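Local atomic coordinates of Hydrogenase/urease maturation factor HypB (PDB entry 4LPS), a protein that binds and slowly hydrolyses GTP, is required for nickel insertion into the metal centre of [NiFe] hydrogenase, and is also needed for urease maturation. Residues L66-D71 against R91-S96. Residues are numbered along the deposited sequence; the frame is centred on the assembly and turned at random.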
loop_
_atom_site.group_PDB
_atom_site.type_symbol
_atom_site.label_atom_id
_atom_site.label_comp_id
_atom_site.label_asym_id
_atom_site.label_seq_id
_atom_site.Cartn_x
_atom_site.Cartn_y
_atom_site.Cartn_z
ATOM N N LEU A 66 -8.608 -0.852 -8.809
ATOM C CA LEU A 66 -7.414 -0.862 -9.653
ATOM C C LEU A 66 -7.423 -2.048 -10.621
ATOM O O LEU A 66 -6.861 -1.975 -11.714
ATOM C CB LEU A 66 -6.146 -0.892 -8.796
ATOM C CG LEU A 66 -5.686 0.431 -8.174
ATOM C CD1 LEU A 66 -4.505 0.198 -7.238
ATOM C CD2 LEU A 66 -5.323 1.433 -9.256
ATOM N N ALA A 67 -8.054 -3.140 -10.208
ATOM C CA ALA A 67 -8.168 -4.330 -11.045
ATOM C C ALA A 67 -8.940 -4.079 -12.340
ATOM O O ALA A 67 -8.885 -4.890 -13.267
ATOM C CB ALA A 67 -8.826 -5.447 -10.263
ATOM N N ASP A 68 -9.662 -2.963 -12.402
ATOM C CA ASP A 68 -10.435 -2.625 -13.590
ATOM C C ASP A 68 -9.576 -2.018 -14.695
ATOM O O ASP A 68 -10.034 -1.862 -15.827
ATOM C CB ASP A 68 -11.575 -1.669 -13.230
ATOM C CG ASP A 68 -12.612 -2.314 -12.330
ATOM O OD1 ASP A 68 -12.782 -3.549 -12.411
ATOM O OD2 ASP A 68 -13.265 -1.587 -11.550
ATOM N N PHE A 69 -8.334 -1.673 -14.370
ATOM C CA PHE A 69 -7.418 -1.148 -15.377
ATOM C C PHE A 69 -6.560 -2.279 -15.937
ATOM O O PHE A 69 -5.712 -2.841 -15.240
ATOM C CB PHE A 69 -6.546 -0.035 -14.796
ATOM C CG PHE A 69 -7.328 1.157 -14.319
ATOM C CD1 PHE A 69 -7.945 2.004 -15.228
ATOM C CD2 PHE A 69 -7.436 1.440 -12.966
ATOM C CE1 PHE A 69 -8.669 3.103 -14.797
ATOM C CE2 PHE A 69 -8.155 2.538 -12.528
ATOM C CZ PHE A 69 -8.771 3.370 -13.445
ATOM N N LYS A 70 -6.802 -2.611 -17.201
ATOM C CA LYS A 70 -6.187 -3.775 -17.825
ATOM C C LYS A 70 -4.695 -3.571 -18.054
ATOM O O LYS A 70 -3.929 -4.538 -18.125
ATOM C CB LYS A 70 -6.904 -4.094 -19.140
ATOM C CG LYS A 70 -8.335 -4.573 -18.924
ATOM C CD LYS A 70 -8.377 -5.641 -17.842
ATOM C CE LYS A 70 -9.270 -5.229 -16.676
ATOM N NZ LYS A 70 -9.310 -6.286 -15.626
ATOM N N ASP A 71 -4.281 -2.310 -18.142
ATOM C CA ASP A 71 -2.866 -1.984 -18.277
ATOM C C ASP A 71 -2.158 -1.992 -16.925
ATOM O O ASP A 71 -0.960 -1.714 -16.845
ATOM C CB ASP A 71 -2.690 -0.622 -18.956
ATOM C CG ASP A 71 -3.334 0.508 -18.173
ATOM O OD1 ASP A 71 -4.296 0.244 -17.422
ATOM O OD2 ASP A 71 -2.876 1.664 -18.302
ATOM N N ARG A 91 -9.985 -11.913 -5.013
ATOM C CA ARG A 91 -10.030 -13.068 -5.908
ATOM C C ARG A 91 -11.364 -13.123 -6.645
ATOM O O ARG A 91 -11.427 -13.577 -7.789
ATOM C CB ARG A 91 -9.772 -14.371 -5.143
ATOM C CG ARG A 91 -8.313 -14.536 -4.710
ATOM C CD ARG A 91 -8.022 -15.895 -4.073
ATOM N NE ARG A 91 -8.710 -16.104 -2.800
ATOM C CZ ARG A 91 -8.090 -16.199 -1.628
ATOM N NH1 ARG A 91 -6.768 -16.105 -1.567
ATOM N NH2 ARG A 91 -8.786 -16.393 -0.515
ATOM N N LYS A 92 -12.425 -12.677 -5.980
ATOM C CA LYS A 92 -13.731 -12.518 -6.618
ATOM C C LYS A 92 -13.649 -11.571 -7.824
ATOM O O LYS A 92 -14.462 -11.652 -8.747
ATOM C CB LYS A 92 -14.755 -12.006 -5.594
ATOM C CG LYS A 92 -16.136 -11.653 -6.151
ATOM C CD LYS A 92 -16.797 -12.838 -6.848
ATOM C CE LYS A 92 -18.234 -12.523 -7.252
ATOM N NZ LYS A 92 -19.185 -12.713 -6.124
ATOM N N LYS A 93 -12.656 -10.683 -7.816
ATOM C CA LYS A 93 -12.464 -9.730 -8.909
ATOM C C LYS A 93 -11.422 -10.170 -9.939
ATOM O O LYS A 93 -11.087 -9.407 -10.846
ATOM C CB LYS A 93 -12.073 -8.359 -8.348
ATOM C CG LYS A 93 -13.198 -7.642 -7.622
ATOM C CD LYS A 93 -14.032 -6.835 -8.605
ATOM C CE LYS A 93 -13.198 -5.747 -9.252
ATOM N NZ LYS A 93 -13.955 -4.972 -10.272
ATOM N N GLY A 94 -10.911 -11.391 -9.807
ATOM C CA GLY A 94 -9.941 -11.900 -10.761
ATOM C C GLY A 94 -8.489 -11.587 -10.440
ATOM O O GLY A 94 -7.603 -11.811 -11.269
ATOM N N VAL A 95 -8.238 -11.089 -9.234
ATOM C CA VAL A 95 -6.879 -10.771 -8.809
ATOM C C VAL A 95 -6.259 -11.915 -8.026
ATOM O O VAL A 95 -6.835 -12.388 -7.044
ATOM C CB VAL A 95 -6.840 -9.507 -7.928
ATOM C CG1 VAL A 95 -5.403 -9.173 -7.534
ATOM C CG2 VAL A 95 -7.495 -8.345 -8.644
ATOM N N SER A 96 -5.097 -12.377 -8.477
ATOM C CA SER A 96 -4.351 -13.373 -7.726
ATOM C C SER A 96 -3.900 -12.751 -6.417
ATOM O O SER A 96 -3.163 -11.765 -6.405
ATOM C CB SER A 96 -3.149 -13.886 -8.520
ATOM O OG SER A 96 -3.560 -14.559 -9.697
#
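The turn at the end of helix 59-66 meets the turn at the end of helix 85-91, with Ala67 and Val95 nearest in the backbone at 6.9 Å between their CA atoms. Each loop is shaped by a type I turn, Leu66 to Phe69 on one side and Arg91 to Gly94 on the other. Between them the apolar touch is small: the methyl CB of Ala67 rests on a single branch of Val95, CG2, at 3.6 Å. With CG1 of Val95 anti to the backbone N (chi1 -178°), it is the other methyl, CG2, that faces the alanine, while Val95 also packs on Phe74 and Val76 of strand 74-80.

Closer to solvent, Lys93 reaches across to Asp68 in a salt bridge whose NZ to OD1 distance is 2.8 Å. The ammonium comes to the syn side of OD1, 19° out of the carboxylate plane, and OD2 stays farther from NZ. Bends at chi2 and chi3 fold the lysine chain so that it crosses the aspartate at about a right angle, and its CE passes near the methyl of Ala67. Both charged residues are exposed, so water probably weakens the pairing.

Lys70 turns back within its own loop, its NZ donating to Ala67 O at 2.8 Å and nearly in line with the carbonyl bond; a glycerol, probably from the crystallisation liquor, also hydrogen-bonds to that oxygen. In the opposing loop, Gly94 takes a positive phi as the C' residue of the Schellman motif that ends helix 85-91, in which Gly94 N bonds to Arg91 O. The contact thus joins two successive helix-to-strand connections of the P-loop GTPase domain, leading into the adjacent parallel strands 74-80 and 97-101, away from the nucleotide and metal sites.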